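Local structure of adenosine monophosphate-protein transferase vopS (3LET) at residues A[192-197]-A[285-290]; A[212-217]-A[275-280]. The protein transfers AMP from ATP onto a threonine of host Rho GTPases, blocking their interaction with downstream effectors and thereby inhibiting actin assembly in infected cells. All blocks are in the same frame, centred on the assembly; numbering follows the deposited sequence.

Contact 1: residues A[192-197]-A[285-290]; sequences SLLKEY and GRMLYA
Leu194 and Met287 mark the nearest approach of two helical backbones, with CA of Leu194 7.0 Å from CA of Met287. The axes of 192-197 and 285-290 come within 10.5 Å and run in broadly the same direction, crossing at -39°. No hydrogen bond joins the segments, so the evidence for the contact is packing: 174 Å² of buried surface, supplied by four buried residues. Met287 and Leu194 carry the contact about equally. CG of Met287 leaves anti to the backbone N (chi1 171°), and the chain then bends at chi2 and chi3, which brings the thioether alongside Leu194 and folds the methyl round to its neighbour. SD lies 3.8 Å from Leu194 CD1, while CE reaches to 4.1 Å from Leu193 CB. The Leu194 side chain runs at a slant to that of Met287, and its CD1 also meets Ala290 CB at 3.9 Å, thus touching residues one turn apart on the partner helix. Around this apolar seam, helix 168-179 adds Ala172 against Leu194 and Ile176 against Ala290. On helix 207-217, Arg216 packs on Leu193 and Leu217 on Met287, so both helices pack against the seam between helices 184-199 and 281-295.

Contact 2: residues A[212-217]-A[275-280]; sequences ELHARL and HGFTDG
His214 and Phe277 lie ring against ring, joining helix 207-217 to the loop of the Fic motif, whose HxFx(D/E)GNGRxxR signature begins at His275 and runs into helix 281-295. The planes differ by only 10° and the centroids are 4.2 Å apart, which defines an offset stack. The displacement can be followed atom by atom. Phe277 CD1 sits over the centre of the imidazole, 3.5 Å from His214 CG, whereas the imidazole lies toward the rim of the phenyl ring. The side chains pass each other in opposite senses: Phe277 CB comes to 3.6 Å from His214 NE2, and at the other end Phe277 CE1 lies 3.7 Å from His214 CB.

The imidazole is held at its edge as well as over a face. CB of His214 points toward the loop, and with CG anti to the backbone N (chi1 177°) the ring extends to Phe277 and the Asp279 carbonyl. There NE2 donates to Asp279 O over 2.8 Å; the N-H...O angle of 165° is nearly straight, and the acceptor lies close to the ring plane. Stack and hydrogen bond together fix the rotation of the imidazole, and in return they hold two nearby points of the loop, a side chain and a carbonyl. Met284 of helix 281-295 touches both side chains, and Asn281 OD1 accepts a bond from Phe277 N.

Gly280, part of an ATP site inferred by similarity, follows at the N-cap of helix 281-295 with positive phi. Its backbone is tied to the preceding side chain: Gly280 N donates to Asp279 OD1 over 2.7 Å, arriving from above the carboxylate plane.

In the fold
Helix 281-295 connects the two contacts: the loop 275-280 of contact 2 leads into its N-terminus, and contact 1 uses its next turns. Their centres lie about 12 Å apart and they touch through the consecutive helices 184-199 and 207-217. A salt bridge joins Glu196 OE2 to Arg216 NH1 at 2.9 Å, and Leu193 CD1 packs 3.5 Å from Leu217 CA. Contact 2 includes Gly280 of the probable ATP site, assigned by similarity; segment 285-290 of contact 1 carries Arg286 of the same site, whose NH1 lies 8.5 Å from Gly280 CA. Arg286 takes no part in the apolar packing of contact 1 and forms a salt bridge to Glu307.

Contact 1: residues A[192-197]-A[285-290]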
loop_
_atom_site.group_PDB
_atom_site.type_symbol
_atom_site.label_atom_id
_atom_site.label_comp_id
_atom_site.label_asym_id
_atom_site.label_seq_id
_atom_site.Cartn_x
_atom_site.Cartn_y
_atom_site.Cartn_z
ATOM N N SER A 192 16.750 -20.036 4.871
ATOM C CA SER A 192 17.169 -19.492 6.173
ATOM C C SER A 192 16.092 -18.606 6.793
ATOM O O SER A 192 15.842 -18.695 7.997
ATOM C CB SER A 192 18.452 -18.658 6.067
ATOM O OG SER A 192 19.466 -19.367 5.375
ATOM N N LEU A 193 15.478 -17.746 5.984
ATOM C CA LEU A 193 14.465 -16.823 6.504
ATOM C C LEU A 193 13.252 -17.595 6.986
ATOM O O LEU A 193 12.632 -17.252 7.985
ATOM C CB LEU A 193 14.053 -15.766 5.462
ATOM C CG LEU A 193 15.073 -14.637 5.228
ATOM C CD1 LEU A 193 14.692 -13.781 4.014
ATOM C CD2 LEU A 193 15.205 -13.755 6.474
ATOM N N LEU A 194 12.912 -18.659 6.287
ATOM C CA LEU A 194 11.734 -19.412 6.663
ATOM C C LEU A 194 11.974 -20.081 8.033
ATOM O O LEU A 194 11.102 -20.061 8.923
ATOM C CB LEU A 194 11.437 -20.471 5.614
ATOM C CG LEU A 194 10.233 -21.358 5.915
ATOM C CD1 LEU A 194 8.938 -20.566 6.097
ATOM C CD2 LEU A 194 10.094 -22.358 4.759
ATOM N N LYS A 195 13.141 -20.678 8.206
ATOM C CA LYS A 195 13.459 -21.305 9.491
ATOM C C LYS A 195 13.466 -20.273 10.595
ATOM O O LYS A 195 12.979 -20.508 11.710
ATOM C CB LYS A 195 14.836 -21.979 9.433
ATOM C CG LYS A 195 14.873 -23.190 8.494
ATOM C CD LYS A 195 16.232 -23.888 8.620
ATOM C CE LYS A 195 16.592 -24.672 7.388
ATOM N NZ LYS A 195 15.762 -25.885 7.244
ATOM N N GLU A 196 14.071 -19.136 10.288
ATOM C CA GLU A 196 14.152 -18.042 11.253
ATOM C C GLU A 196 12.765 -17.547 11.718
ATOM O O GLU A 196 12.509 -17.441 12.917
ATOM C CB GLU A 196 14.967 -16.892 10.648
ATOM C CG GLU A 196 15.175 -15.731 11.619
ATOM C CD GLU A 196 16.042 -14.622 11.033
ATOM O OE1 GLU A 196 16.780 -14.869 10.057
ATOM O OE2 GLU A 196 15.997 -13.499 11.557
ATOM N N TYR A 197 11.867 -17.237 10.783
ATOM C CA TYR A 197 10.528 -16.786 11.178
ATOM C C TYR A 197 9.624 -17.914 11.695
ATOM O O TYR A 197 8.635 -17.677 12.382
ATOM C CB TYR A 197 9.845 -16.026 10.031
ATOM C CG TYR A 197 10.362 -14.602 9.975
ATOM C CD1 TYR A 197 11.662 -14.336 9.553
ATOM C CD2 TYR A 197 9.577 -13.539 10.400
ATOM C CE1 TYR A 197 12.159 -13.035 9.529
ATOM C CE2 TYR A 197 10.060 -12.219 10.371
ATOM C CZ TYR A 197 11.351 -11.979 9.927
ATOM O OH TYR A 197 11.850 -10.685 9.895
ATOM N N GLY A 285 3.915 -13.305 -0.187
ATOM C CA GLY A 285 2.651 -13.994 0.078
ATOM C C GLY A 285 2.869 -15.470 0.375
ATOM O O GLY A 285 2.302 -16.039 1.328
ATOM N N ARG A 286 3.706 -16.103 -0.429
ATOM C CA ARG A 286 4.063 -17.519 -0.183
ATOM C C ARG A 286 4.872 -17.706 1.085
ATOM O O ARG A 286 4.668 -18.661 1.814
ATOM C CB ARG A 286 4.830 -18.076 -1.383
ATOM C CG ARG A 286 3.961 -18.084 -2.626
ATOM C CD ARG A 286 4.461 -19.031 -3.723
ATOM N NE ARG A 286 3.545 -18.940 -4.871
ATOM C CZ ARG A 286 3.652 -18.023 -5.817
ATOM N NH1 ARG A 286 4.665 -17.164 -5.785
ATOM N NH2 ARG A 286 2.763 -17.965 -6.799
ATOM N N MET A 287 5.796 -16.791 1.365
ATOM C CA MET A 287 6.554 -16.904 2.608
ATOM C C MET A 287 5.603 -16.750 3.802
ATOM O O MET A 287 5.697 -17.511 4.773
ATOM C CB MET A 287 7.688 -15.868 2.632
ATOM C CG MET A 287 8.411 -15.733 3.969
ATOM S SD MET A 287 9.436 -17.203 4.308
ATOM C CE MET A 287 10.837 -16.883 3.209
ATOM N N LEU A 288 4.678 -15.776 3.781
ATOM C CA LEU A 288 3.758 -15.652 4.944
ATOM C C LEU A 288 2.814 -16.856 5.082
ATOM O O LEU A 288 2.483 -17.267 6.193
ATOM C CB LEU A 288 2.915 -14.360 4.912
ATOM C CG LEU A 288 3.766 -13.085 5.005
ATOM C CD1 LEU A 288 2.835 -11.873 5.005
ATOM C CD2 LEU A 288 4.625 -13.049 6.243
ATOM N N TYR A 289 2.377 -17.411 3.960
ATOM C CA TYR A 289 1.518 -18.596 3.993
ATOM C C TYR A 289 2.281 -19.721 4.690
ATOM O O TYR A 289 1.737 -20.373 5.595
ATOM C CB TYR A 289 1.159 -19.033 2.566
ATOM C CG TYR A 289 0.397 -20.360 2.524
ATOM C CD1 TYR A 289 -0.972 -20.404 2.822
ATOM C CD2 TYR A 289 1.050 -21.547 2.181
ATOM C CE1 TYR A 289 -1.689 -21.600 2.775
ATOM C CE2 TYR A 289 0.334 -22.783 2.143
ATOM C CZ TYR A 289 -1.019 -22.789 2.435
ATOM O OH TYR A 289 -1.703 -23.996 2.411
ATOM N N ALA A 290 3.523 -19.960 4.248
ATOM C CA ALA A 290 4.354 -21.033 4.815
ATOM C C ALA A 290 4.630 -20.809 6.292
ATOM O O ALA A 290 4.572 -21.740 7.077
ATOM C CB ALA A 290 5.680 -21.171 4.067
#

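Contact 2: residues A[212-217]-A[275-280]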
loop_
_atom_site.group_PDB
_atom_site.type_symbol
_atom_site.label_atom_id
_atom_site.label_comp_id
_atom_site.label_asym_id
_atom_site.label_seq_id
_atom_site.Cartn_x
_atom_site.Cartn_y
_atom_site.Cartn_z
ATOM N N GLU A 212 10.251 -5.405 7.197
ATOM C CA GLU A 212 11.590 -5.887 7.564
ATOM C C GLU A 212 11.874 -7.250 6.940
ATOM O O GLU A 212 12.941 -7.482 6.393
ATOM C CB GLU A 212 11.751 -5.978 9.068
ATOM C CG GLU A 212 11.715 -4.636 9.753
ATOM C CD GLU A 212 11.966 -4.753 11.250
ATOM O OE1 GLU A 212 12.899 -5.503 11.635
ATOM O OE2 GLU A 212 11.220 -4.099 12.024
ATOM N N LEU A 213 10.903 -8.145 6.993
ATOM C CA LEU A 213 11.059 -9.455 6.346
ATOM C C LEU A 213 11.248 -9.269 4.847
ATOM O O LEU A 213 12.147 -9.835 4.249
ATOM C CB LEU A 213 9.834 -10.334 6.617
ATOM C CG LEU A 213 9.780 -11.654 5.838
ATOM C CD1 LEU A 213 11.054 -12.513 6.051
ATOM C CD2 LEU A 213 8.510 -12.431 6.242
ATOM N N HIS A 214 10.376 -8.470 4.234
ATOM C CA HIS A 214 10.439 -8.244 2.798
ATOM C C HIS A 214 11.823 -7.725 2.368
ATOM O O HIS A 214 12.372 -8.165 1.349
ATOM C CB HIS A 214 9.331 -7.248 2.422
ATOM C CG HIS A 214 9.325 -6.868 0.979
ATOM N ND1 HIS A 214 9.918 -5.718 0.516
ATOM C CD2 HIS A 214 8.777 -7.475 -0.100
ATOM C CE1 HIS A 214 9.752 -5.634 -0.795
ATOM N NE2 HIS A 214 9.058 -6.683 -1.190
ATOM N N ALA A 215 12.382 -6.796 3.145
ATOM C CA ALA A 215 13.684 -6.206 2.835
ATOM C C ALA A 215 14.806 -7.254 2.769
ATOM O O ALA A 215 15.733 -7.114 1.975
ATOM C CB ALA A 215 14.036 -5.106 3.851
ATOM N N ARG A 216 14.715 -8.299 3.591
ATOM C CA ARG A 216 15.714 -9.361 3.609
ATOM C C ARG A 216 15.400 -10.442 2.588
ATOM O O ARG A 216 16.294 -11.093 2.063
ATOM C CB ARG A 216 15.820 -9.947 5.019
ATOM C CG ARG A 216 16.400 -8.933 6.012
ATOM C CD ARG A 216 16.421 -9.469 7.436
ATOM N NE ARG A 216 17.237 -10.674 7.516
ATOM C CZ ARG A 216 17.071 -11.651 8.406
ATOM N NH1 ARG A 216 16.116 -11.595 9.313
ATOM N NH2 ARG A 216 17.871 -12.695 8.389
ATOM N N LEU A 217 14.123 -10.598 2.267
ATOM C CA LEU A 217 13.704 -11.646 1.355
ATOM C C LEU A 217 13.864 -11.226 -0.109
ATOM O O LEU A 217 14.145 -12.059 -0.968
ATOM C CB LEU A 217 12.252 -11.993 1.631
ATOM C CG LEU A 217 11.581 -13.025 0.741
ATOM C CD1 LEU A 217 12.282 -14.393 0.893
ATOM C CD2 LEU A 217 10.089 -13.119 1.117
ATOM N N HIS A 275 -1.588 -5.998 -3.504
ATOM C CA HIS A 275 -0.289 -5.541 -4.029
ATOM C C HIS A 275 0.401 -4.712 -2.950
ATOM O O HIS A 275 0.655 -3.519 -3.132
ATOM C CB HIS A 275 -0.458 -4.702 -5.300
ATOM C CG HIS A 275 -0.990 -5.496 -6.450
ATOM N ND1 HIS A 275 -0.165 -6.156 -7.336
ATOM C CD2 HIS A 275 -2.258 -5.792 -6.820
ATOM C CE1 HIS A 275 -0.904 -6.797 -8.223
ATOM N NE2 HIS A 275 -2.177 -6.592 -7.933
ATOM N N GLY A 276 0.678 -5.335 -1.815
ATOM C CA GLY A 276 1.156 -4.602 -0.645
ATOM C C GLY A 276 2.597 -4.119 -0.727
ATOM O O GLY A 276 3.025 -3.313 0.130
ATOM N N PHE A 277 3.354 -4.631 -1.704
ATOM C CA PHE A 277 4.751 -4.221 -1.912
ATOM C C PHE A 277 4.957 -3.799 -3.358
ATOM O O PHE A 277 4.186 -4.179 -4.227
ATOM C CB PHE A 277 5.724 -5.376 -1.531
ATOM C CG PHE A 277 5.599 -5.797 -0.097
ATOM C CD1 PHE A 277 6.258 -5.085 0.907
ATOM C CD2 PHE A 277 4.759 -6.822 0.257
ATOM C CE1 PHE A 277 6.106 -5.435 2.248
ATOM C CE2 PHE A 277 4.592 -7.187 1.605
ATOM C CZ PHE A 277 5.288 -6.491 2.597
ATOM N N THR A 278 6.013 -3.037 -3.636
ATOM C CA THR A 278 6.236 -2.584 -5.001
ATOM C C THR A 278 6.664 -3.741 -5.892
ATOM O O THR A 278 6.411 -3.740 -7.107
ATOM C CB THR A 278 7.305 -1.468 -5.063
ATOM O OG1 THR A 278 8.473 -1.899 -4.368
ATOM C CG2 THR A 278 6.783 -0.203 -4.419
ATOM N N ASP A 279 7.311 -4.733 -5.287
ATOM C CA ASP A 279 7.697 -5.938 -6.004
ATOM C C ASP A 279 7.900 -7.060 -4.991
ATOM O O ASP A 279 8.025 -6.813 -3.785
ATOM C CB ASP A 279 9.001 -5.693 -6.776
ATOM C CG ASP A 279 9.325 -6.802 -7.793
ATOM O OD1 ASP A 279 8.465 -7.688 -8.054
ATOM O OD2 ASP A 279 10.465 -6.766 -8.332
ATOM N N GLY A 280 7.936 -8.288 -5.486
ATOM C CA GLY A 280 8.110 -9.450 -4.619
ATOM C C GLY A 280 6.866 -9.780 -3.798
ATOM O O GLY A 280 6.947 -10.397 -2.729
#